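Local coordinates for protein dihydrodipicolinate synthase (Rhodopseudomonas palustris, PDB 3DZ1) that probably catalyses the 4-hydroxy-tetrahydrodipicolinate synthase step of lysine biosynthesis, as a tetrameric TIM-barrel lyase of the DapA family, at residues R253-Q258 / L262-Y267; L269-L274 / E294-L299. All coordinates share one frame; numbering follows the deposited sequence.

Interaction 1. Residues R253-Q258 / L262-Y267; sequences RYEHQQ and LSVRKY
Glu255 and Arg265 form the charged part of this contact. The carboxylate of Glu255 lies over one face of the Arg265 guanidinium, with CD 3.6 Å above the plane near its centre. The two planes are turned 62° apart. OE2 lies well out of the guanidinium plane, so the salt bridge rests on charge and no N-H points at it. The exact place of OE2 is less sure. The other oxygen, OE1, accepts a hydrogen bond from the backbone N of Cys221. The Glu255 chain is extended, with CG anti to the backbone N (chi1 -169°), and this carries the carboxylate across to the neighbouring helix.

One water adds a polar link. It lies at the guanidinium edge, 3.0 Å from His256 ND1, and Arg265 NH2 donates to it in a weak bond of 3.4 Å. A leucine in place of Arg265 would probably leave the Glu255 carboxylate without its charged partner on this side and the water without the weak bond from this residue.

The apolar part centres on Val264, whose two methyls divide the work. CG2 meets the ring edge of Tyr254 near its plane, 3.9 Å from CD2. CG1 packs against the Glu255 chain, 4.0 Å from CG. The backbones are close here: the CA atoms of Glu255 and Val264 are 5.7 Å apart.

His256 centres an inverse gamma turn as the chain leaves helix 238-255. The contact packs this helix against helix 260-271. Both come after strand 215-218, the last of the eight-stranded barrel, and helix 223-234. Helix 289-301 packs on Tyr254 through Ala291, Val295 and Leu298, and Glu294 is hydrogen-bonded to the Tyr254 hydroxyl. Phe207 of the second subunit meets the Tyr254 ring edge-to-face.

Interaction 2. Residues L269-L274 / E294-L299; sequences LKKRGL and EVDYLL
Lys271 reaches across to Asp296 and Leu299 with the outer half of its side chain. Its CD lies 3.7 Å from CD1 of Leu299, an apolar touch. Its CE comes 3.3 Å from OD1 of Asp296. The charged ends are farther apart: NZ to Asp296 OD1 is 3.7 Å, a long salt bridge. A water bridges NZ to the other oxygen. Lys271 NZ donates to it at 2.9 Å, and it donates in turn to Asp296 OD2 at 2.8 Å. The ammonium thus has a long charge contact with OD1 and a water bridge to OD2.

The lysine chain runs straight as far as CD and then bends at chi3 (-70°) and chi4 (-65°). The bends bring NZ round to the carboxylate and leave CD against the leucine methyl.

Lys271 stands on the last turn of helix 260-271, which ends in a Schellman motif. Gly273 has positive phi there. Its N bonds to Lys270 O, and Leu274 N bonds to Leu269 O. Asp296 and Leu299 lie one turn apart on helix 289-301.

Farther out, Asp296 OD1 is probably hydrogen-bonded to Tyr267 OH, its stronger polar partner, and that bond would orient the carboxylate from the same helix that carries Lys271. Leu299 also packs on Leu251 of helix 238-255 and on Phe222. Within the Schellman turn, Arg272 makes a salt bridge with Asp224.

How the interactions relate
Along the chain, interaction 1 comes first and closes the short connection between helices 238-255 and 260-271. Interaction 2 opens after it and closes a longer connection, from the end of helix 260-271 to helix 289-301. The two neither nest nor cross. Helix 260-271 serves both, and their centres are about 11 Å apart. Tyrosines from both segments of interaction 1 reach carboxylates of 294-299, so the two contacts touch directly. Together they tie the last three helices of the chain, 238-255, 260-271 and 289-301, and both reach the second subunit.

Interaction 1. Residues R253-Q258 / L262-Y267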
ATOM      1  N   ARG A 253       2.156 -15.725  20.822  1.00  9.36           N
ATOM      2  CA  ARG A 253       1.991 -14.331  20.431  1.00 10.48           C
ATOM      3  C   ARG A 253       3.297 -13.548  20.433  1.00  9.72           C
ATOM      4  O   ARG A 253       3.461 -12.625  19.636  1.00  8.27           O
ATOM      5  CB  ARG A 253       0.937 -13.630  21.306  1.00 14.08           C
ATOM      6  CG  ARG A 253       1.272 -13.518  22.761  1.00 19.91           C
ATOM      7  CD  ARG A 253       2.125 -12.290  23.073  1.00 18.08           C
ATOM      8  NE  ARG A 253       2.836 -12.525  24.318  1.00 17.15           N
ATOM      9  CZ  ARG A 253       2.838 -11.712  25.368  1.00 17.54           C
ATOM     10  NH1 ARG A 253       2.162 -10.573  25.341  1.00 14.06           N
ATOM     11  NH2 ARG A 253       3.511 -12.061  26.454  1.00 16.11           N
ATOM     12  N   TYR A 254       4.233 -13.911  21.304  1.00  7.99           N
ATOM     13  CA  TYR A 254       5.514 -13.203  21.338  1.00 10.09           C
ATOM     14  C   TYR A 254       6.275 -13.485  20.042  1.00 10.65           C
ATOM     15  O   TYR A 254       6.884 -12.586  19.460  1.00  9.12           O
ATOM     16  CB  TYR A 254       6.365 -13.645  22.537  1.00  9.89           C
ATOM     17  CG  TYR A 254       7.490 -12.678  22.858  1.00 11.76           C
ATOM     18  CD1 TYR A 254       7.322 -11.673  23.809  1.00 12.10           C
ATOM     19  CD2 TYR A 254       8.707 -12.738  22.173  1.00 12.12           C
ATOM     20  CE1 TYR A 254       8.339 -10.747  24.070  1.00 13.23           C
ATOM     21  CE2 TYR A 254       9.724 -11.820  22.423  1.00 11.17           C
ATOM     22  CZ  TYR A 254       9.535 -10.827  23.372  1.00 12.30           C
ATOM     23  OH  TYR A 254      10.533  -9.907  23.610  1.00  9.51           O
ATOM     24  N   GLU A 255       6.227 -14.736  19.590  1.00 10.74           N
ATOM     25  CA  GLU A 255       6.911 -15.145  18.365  1.00 13.16           C
ATOM     26  C   GLU A 255       6.192 -14.603  17.131  1.00 15.12           C
ATOM     27  O   GLU A 255       6.784 -14.478  16.056  1.00 14.63           O
ATOM     28  CB  GLU A 255       6.973 -16.674  18.279  1.00 13.54           C
ATOM     29  CG  GLU A 255       7.891 -17.197  17.187  1.00 16.42           C
ATOM     30  CD  GLU A 255       7.719 -18.686  16.934  1.00 18.63           C
ATOM     31  OE1 GLU A 255       7.908 -19.480  17.873  1.00 17.96           O
ATOM     32  OE2 GLU A 255       7.397 -19.061  15.788  1.00 22.88           O
ATOM     33  N   HIS A 256       4.908 -14.298  17.298  1.00 16.35           N
ATOM     34  CA  HIS A 256       4.075 -13.774  16.220  1.00 20.26           C
ATOM     35  C   HIS A 256       4.299 -12.278  16.010  1.00 21.04           C
ATOM     36  O   HIS A 256       3.352 -11.498  15.973  1.00 25.99           O
ATOM     37  CB  HIS A 256       2.598 -14.038  16.540  1.00 21.62           C
ATOM     38  CG  HIS A 256       1.653 -13.634  15.451  1.00 24.60           C
ATOM     39  ND1 HIS A 256       1.676 -14.202  14.196  1.00 28.28           N
ATOM     40  CD2 HIS A 256       0.646 -12.728  15.435  1.00 26.97           C
ATOM     41  CE1 HIS A 256       0.724 -13.665  13.453  1.00 27.23           C
ATOM     42  NE2 HIS A 256       0.085 -12.767  14.181  1.00 25.63           N
ATOM     43  N   GLN A 257       5.557 -11.877  15.900  1.00 22.25           N
ATOM     44  CA  GLN A 257       5.895 -10.480  15.663  1.00 22.13           C
ATOM     45  C   GLN A 257       6.729 -10.429  14.393  1.00 23.03           C
ATOM     46  O   GLN A 257       7.678 -11.192  14.244  1.00 21.07           O
ATOM     47  CB  GLN A 257       6.706  -9.908  16.829  1.00 21.59           C
ATOM     48  CG  GLN A 257       5.895  -9.573  18.059  1.00 22.74           C
ATOM     49  CD  GLN A 257       6.757  -9.007  19.172  1.00 24.34           C
ATOM     50  OE1 GLN A 257       7.540  -9.728  19.795  1.00 23.71           O
ATOM     51  NE2 GLN A 257       6.629  -7.709  19.417  1.00 20.50           N
ATOM     52  N   GLN A 258       6.375  -9.537  13.476  1.00 25.62           N
ATOM     53  CA  GLN A 258       7.115  -9.411  12.226  1.00 29.15           C
ATOM     54  C   GLN A 258       8.582  -9.075  12.470  1.00 29.59           C
ATOM     55  O   GLN A 258       8.899  -8.177  13.246  1.00 29.83           O
ATOM     56  CB  GLN A 258       6.473  -8.338  11.346  1.00 33.41           C
ATOM     57  CG  GLN A 258       5.100  -8.726  10.821  1.00 38.91           C
ATOM     58  CD  GLN A 258       5.148  -9.961   9.939  1.00 42.34           C
ATOM     59  OE1 GLN A 258       5.823  -9.975   8.908  1.00 44.79           O
ATOM     60  NE2 GLN A 258       4.432 -11.005  10.341  1.00 43.95           N
ATOM     61  N   LEU A 262      11.358 -14.543  13.607  1.00 17.83           N
ATOM     62  CA  LEU A 262      12.395 -15.487  13.202  1.00 16.97           C
ATOM     63  C   LEU A 262      13.487 -15.560  14.260  1.00 13.94           C
ATOM     64  O   LEU A 262      14.027 -16.630  14.535  1.00 11.17           O
ATOM     65  CB  LEU A 262      13.006 -15.063  11.865  1.00 19.17           C
ATOM     66  CG  LEU A 262      14.086 -15.993  11.305  1.00 21.03           C
ATOM     67  CD1 LEU A 262      13.512 -17.390  11.091  1.00 20.66           C
ATOM     68  CD2 LEU A 262      14.606 -15.426   9.996  1.00 22.05           C
ATOM     69  N   SER A 263      13.812 -14.411  14.847  1.00 12.81           N
ATOM     70  CA  SER A 263      14.835 -14.353  15.882  1.00 12.59           C
ATOM     71  C   SER A 263      14.393 -15.150  17.096  1.00 11.81           C
ATOM     72  O   SER A 263      15.208 -15.809  17.744  1.00 12.08           O
ATOM     73  CB  SER A 263      15.103 -12.905  16.294  1.00 13.84           C
ATOM     74  OG  SER A 263      15.652 -12.179  15.208  1.00 17.52           O
ATOM     75  N   VAL A 264      13.102 -15.087  17.409  1.00 10.44           N
ATOM     76  CA  VAL A 264      12.578 -15.821  18.553  1.00 11.37           C
ATOM     77  C   VAL A 264      12.635 -17.319  18.279  1.00 10.27           C
ATOM     78  O   VAL A 264      13.090 -18.093  19.122  1.00  9.13           O
ATOM     79  CB  VAL A 264      11.122 -15.411  18.875  1.00 10.43           C
ATOM     80  CG1 VAL A 264      10.556 -16.301  19.980  1.00 10.66           C
ATOM     81  CG2 VAL A 264      11.080 -13.952  19.313  1.00 12.56           C
ATOM     82  N   ARG A 265      12.177 -17.717  17.094  1.00 10.45           N
ATOM     83  CA  ARG A 265      12.175 -19.125  16.689  1.00 10.98           C
ATOM     84  C   ARG A 265      13.562 -19.743  16.743  1.00 10.28           C
ATOM     85  O   ARG A 265      13.767 -20.784  17.362  1.00 10.26           O
ATOM     86  CB  ARG A 265      11.678 -19.286  15.251  1.00 12.64           C
ATOM     87  CG  ARG A 265      10.213 -19.006  15.020  1.00 20.04           C
ATOM     88  CD  ARG A 265       9.893 -19.152  13.536  1.00 18.74           C
ATOM     89  NE  ARG A 265       8.499 -18.852  13.234  1.00 23.47           N
ATOM     90  CZ  ARG A 265       7.926 -17.668  13.423  1.00 24.64           C
ATOM     91  NH1 ARG A 265       8.625 -16.661  13.917  1.00 27.55           N
ATOM     92  NH2 ARG A 265       6.650 -17.490  13.114  1.00 28.38           N
ATOM     93  N   LYS A 266      14.508 -19.115  16.055  1.00 11.07           N
ATOM     94  CA  LYS A 266      15.865 -19.635  16.013  1.00  9.81           C
ATOM     95  C   LYS A 266      16.546 -19.645  17.374  1.00 10.19           C
ATOM     96  O   LYS A 266      17.326 -20.550  17.674  1.00  8.55           O
ATOM     97  CB  LYS A 266      16.690 -18.855  14.987  1.00 10.92           C
ATOM     98  CG  LYS A 266      16.341 -19.243  13.545  1.00 13.80           C
ATOM     99  CD  LYS A 266      17.361 -18.713  12.549  1.00 13.97           C
ATOM    100  CE  LYS A 266      17.245 -19.439  11.219  1.00 14.76           C
ATOM    101  NZ  LYS A 266      18.319 -19.036  10.272  1.00 12.82           N
ATOM    102  N   TYR A 267      16.246 -18.649  18.200  1.00 10.06           N
ATOM    103  CA  TYR A 267      16.818 -18.582  19.539  1.00 10.22           C
ATOM    104  C   TYR A 267      16.354 -19.799  20.347  1.00 11.34           C
ATOM    105  O   TYR A 267      17.155 -20.477  20.987  1.00 10.48           O
ATOM    106  CB  TYR A 267      16.370 -17.295  20.239  1.00 13.09           C
ATOM    107  CG  TYR A 267      16.705 -17.246  21.715  1.00 15.85           C
ATOM    108  CD1 TYR A 267      18.026 -17.152  22.150  1.00 18.58           C
ATOM    109  CD2 TYR A 267      15.699 -17.314  22.680  1.00 15.77           C
ATOM    110  CE1 TYR A 267      18.338 -17.127  23.513  1.00 18.71           C
ATOM    111  CE2 TYR A 267      15.998 -17.292  24.042  1.00 16.27           C
ATOM    112  CZ  TYR A 267      17.319 -17.200  24.451  1.00 17.27           C
ATOM    113  OH  TYR A 267      17.619 -17.188  25.791  1.00 15.62           O
TER
HETATM  114  O   HOH W   1       3.835 -15.666  12.649  1.00 29.34           O

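Interaction 2. Residues L269-L274 / E294-L299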
ATOM      1  N   LEU A 269      14.918 -22.709  19.175  1.00  9.56           N
ATOM      2  CA  LEU A 269      15.309 -23.973  18.559  1.00 11.31           C
ATOM      3  C   LEU A 269      16.764 -24.304  18.886  1.00 11.46           C
ATOM      4  O   LEU A 269      17.141 -25.474  18.958  1.00 11.83           O
ATOM      5  CB  LEU A 269      15.106 -23.914  17.042  1.00 11.33           C
ATOM      6  CG  LEU A 269      13.642 -23.856  16.593  1.00 12.92           C
ATOM      7  CD1 LEU A 269      13.565 -23.606  15.093  1.00 12.04           C
ATOM      8  CD2 LEU A 269      12.950 -25.163  16.956  1.00 10.35           C
ATOM      9  N   LYS A 270      17.578 -23.272  19.085  1.00 11.45           N
ATOM     10  CA  LYS A 270      18.982 -23.480  19.430  1.00 11.34           C
ATOM     11  C   LYS A 270      19.036 -23.932  20.886  1.00 11.29           C
ATOM     12  O   LYS A 270      19.747 -24.870  21.238  1.00 10.63           O
ATOM     13  CB  LYS A 270      19.773 -22.176  19.266  1.00 13.51           C
ATOM     14  CG  LYS A 270      21.240 -22.287  19.663  1.00 13.20           C
ATOM     15  CD  LYS A 270      21.919 -20.926  19.640  1.00 18.18           C
ATOM     16  CE  LYS A 270      23.325 -20.996  20.217  1.00 19.39           C
ATOM     17  NZ  LYS A 270      23.894 -19.630  20.429  1.00 23.40           N
ATOM     18  N   LYS A 271      18.265 -23.249  21.727  1.00 11.29           N
ATOM     19  CA  LYS A 271      18.197 -23.564  23.146  1.00 12.76           C
ATOM     20  C   LYS A 271      17.678 -24.990  23.341  1.00 13.27           C
ATOM     21  O   LYS A 271      18.015 -25.654  24.325  1.00 11.60           O
ATOM     22  CB  LYS A 271      17.280 -22.557  23.846  1.00 14.42           C
ATOM     23  CG  LYS A 271      17.129 -22.761  25.337  1.00 20.97           C
ATOM     24  CD  LYS A 271      16.222 -21.692  25.950  1.00 23.75           C
ATOM     25  CE  LYS A 271      16.880 -20.318  25.944  1.00 23.57           C
ATOM     26  NZ  LYS A 271      18.082 -20.292  26.825  1.00 25.28           N
ATOM     27  N   ARG A 272      16.857 -25.459  22.402  1.00  9.66           N
ATOM     28  CA  ARG A 272      16.320 -26.811  22.482  1.00 11.11           C
ATOM     29  C   ARG A 272      17.300 -27.843  21.920  1.00 12.64           C
ATOM     30  O   ARG A 272      17.010 -29.040  21.902  1.00 12.11           O
ATOM     31  CB  ARG A 272      14.981 -26.905  21.743  1.00 13.02           C
ATOM     32  CG  ARG A 272      13.876 -26.069  22.370  1.00 13.84           C
ATOM     33  CD  ARG A 272      12.513 -26.424  21.801  1.00 16.44           C
ATOM     34  NE  ARG A 272      12.070 -27.744  22.243  1.00 18.50           N
ATOM     35  CZ  ARG A 272      10.948 -28.335  21.841  1.00 19.76           C
ATOM     36  NH1 ARG A 272      10.144 -27.726  20.983  1.00 19.62           N
ATOM     37  NH2 ARG A 272      10.630 -29.539  22.302  1.00 16.96           N
ATOM     38  N   GLY A 273      18.454 -27.367  21.457  1.00 11.51           N
ATOM     39  CA  GLY A 273      19.469 -28.256  20.921  1.00 14.06           C
ATOM     40  C   GLY A 273      19.269 -28.714  19.487  1.00 15.89           C
ATOM     41  O   GLY A 273      19.944 -29.643  19.042  1.00 15.31           O
ATOM     42  N   LEU A 274      18.359 -28.065  18.761  1.00 14.89           N
ATOM     43  CA  LEU A 274      18.078 -28.437  17.377  1.00 15.39           C
ATOM     44  C   LEU A 274      18.943 -27.672  16.379  1.00 15.17           C
ATOM     45  O   LEU A 274      19.279 -28.192  15.316  1.00 15.09           O
ATOM     46  CB  LEU A 274      16.591 -28.218  17.070  1.00 16.23           C
ATOM     47  CG  LEU A 274      15.648 -29.000  17.994  1.00 17.52           C
ATOM     48  CD1 LEU A 274      14.204 -28.623  17.715  1.00 15.36           C
ATOM     49  CD2 LEU A 274      15.868 -30.493  17.799  1.00 19.51           C
ATOM     50  N   GLU A 294      12.992 -12.003  28.243  1.00  9.14           N
ATOM     51  CA  GLU A 294      11.535 -12.084  28.187  1.00  9.42           C
ATOM     52  C   GLU A 294      11.101 -13.429  27.615  1.00  9.01           C
ATOM     53  O   GLU A 294      10.162 -14.044  28.116  1.00  8.03           O
ATOM     54  CB  GLU A 294      10.970 -10.930  27.351  1.00  9.32           C
ATOM     55  CG  GLU A 294      11.370  -9.554  27.888  1.00 10.50           C
ATOM     56  CD  GLU A 294      10.891  -8.410  27.022  1.00 10.64           C
ATOM     57  OE1 GLU A 294      10.954  -8.536  25.784  1.00  9.84           O
ATOM     58  OE2 GLU A 294      10.465  -7.376  27.580  1.00 10.18           O
ATOM     59  N   VAL A 295      11.781 -13.880  26.564  1.00  8.07           N
ATOM     60  CA  VAL A 295      11.463 -15.171  25.963  1.00  8.84           C
ATOM     61  C   VAL A 295      11.754 -16.260  26.997  1.00  7.91           C
ATOM     62  O   VAL A 295      10.972 -17.194  27.162  1.00  7.54           O
ATOM     63  CB  VAL A 295      12.310 -15.440  24.696  1.00  7.49           C
ATOM     64  CG1 VAL A 295      12.095 -16.881  24.213  1.00  8.22           C
ATOM     65  CG2 VAL A 295      11.923 -14.451  23.599  1.00  9.09           C
ATOM     66  N   ASP A 296      12.885 -16.135  27.688  1.00  8.51           N
ATOM     67  CA  ASP A 296      13.255 -17.105  28.715  1.00  8.86           C
ATOM     68  C   ASP A 296      12.181 -17.165  29.795  1.00  9.39           C
ATOM     69  O   ASP A 296      11.860 -18.238  30.306  1.00 10.49           O
ATOM     70  CB  ASP A 296      14.591 -16.738  29.371  1.00  8.23           C
ATOM     71  CG  ASP A 296      15.779 -16.943  28.450  1.00 10.72           C
ATOM     72  OD1 ASP A 296      15.624 -17.631  27.421  1.00 11.11           O
ATOM     73  OD2 ASP A 296      16.875 -16.424  28.765  1.00 11.20           O
ATOM     74  N   TYR A 297      11.636 -16.006  30.152  1.00 10.20           N
ATOM     75  CA  TYR A 297      10.600 -15.946  31.179  1.00 10.41           C
ATOM     76  C   TYR A 297       9.373 -16.740  30.734  1.00 10.55           C
ATOM     77  O   TYR A 297       8.822 -17.534  31.500  1.00 10.46           O
ATOM     78  CB  TYR A 297      10.201 -14.493  31.456  1.00 11.48           C
ATOM     79  CG  TYR A 297       9.176 -14.345  32.558  1.00 14.93           C
ATOM     80  CD1 TYR A 297       9.478 -14.694  33.873  1.00 14.26           C
ATOM     81  CD2 TYR A 297       7.900 -13.857  32.286  1.00 16.69           C
ATOM     82  CE1 TYR A 297       8.531 -14.559  34.894  1.00 15.26           C
ATOM     83  CE2 TYR A 297       6.947 -13.715  33.298  1.00 16.14           C
ATOM     84  CZ  TYR A 297       7.268 -14.067  34.597  1.00 16.04           C
ATOM     85  OH  TYR A 297       6.329 -13.916  35.591  1.00 13.20           O
ATOM     86  N   LEU A 298       8.946 -16.524  29.496  1.00  9.71           N
ATOM     87  CA  LEU A 298       7.788 -17.231  28.964  1.00  9.42           C
ATOM     88  C   LEU A 298       8.057 -18.733  28.942  1.00 10.37           C
ATOM     89  O   LEU A 298       7.183 -19.536  29.281  1.00 10.53           O
ATOM     90  CB  LEU A 298       7.463 -16.733  27.555  1.00  9.24           C
ATOM     91  CG  LEU A 298       7.016 -15.270  27.450  1.00  8.42           C
ATOM     92  CD1 LEU A 298       6.740 -14.924  25.996  1.00  9.52           C
ATOM     93  CD2 LEU A 298       5.773 -15.043  28.302  1.00 10.20           C
ATOM     94  N   LEU A 299       9.267 -19.105  28.542  1.00 11.18           N
ATOM     95  CA  LEU A 299       9.660 -20.509  28.488  1.00 10.61           C
ATOM     96  C   LEU A 299       9.593 -21.153  29.868  1.00 13.79           C
ATOM     97  O   LEU A 299       9.153 -22.299  30.008  1.00 12.58           O
ATOM     98  CB  LEU A 299      11.086 -20.641  27.935  1.00 10.21           C
ATOM     99  CG  LEU A 299      11.282 -20.369  26.441  1.00 11.35           C
ATOM    100  CD1 LEU A 299      12.776 -20.339  26.097  1.00 11.41           C
ATOM    101  CD2 LEU A 299      10.567 -21.448  25.632  1.00 10.89           C
TER
HETATM  102  O   HOH W   2      18.974 -18.231  28.632  1.00 19.50           O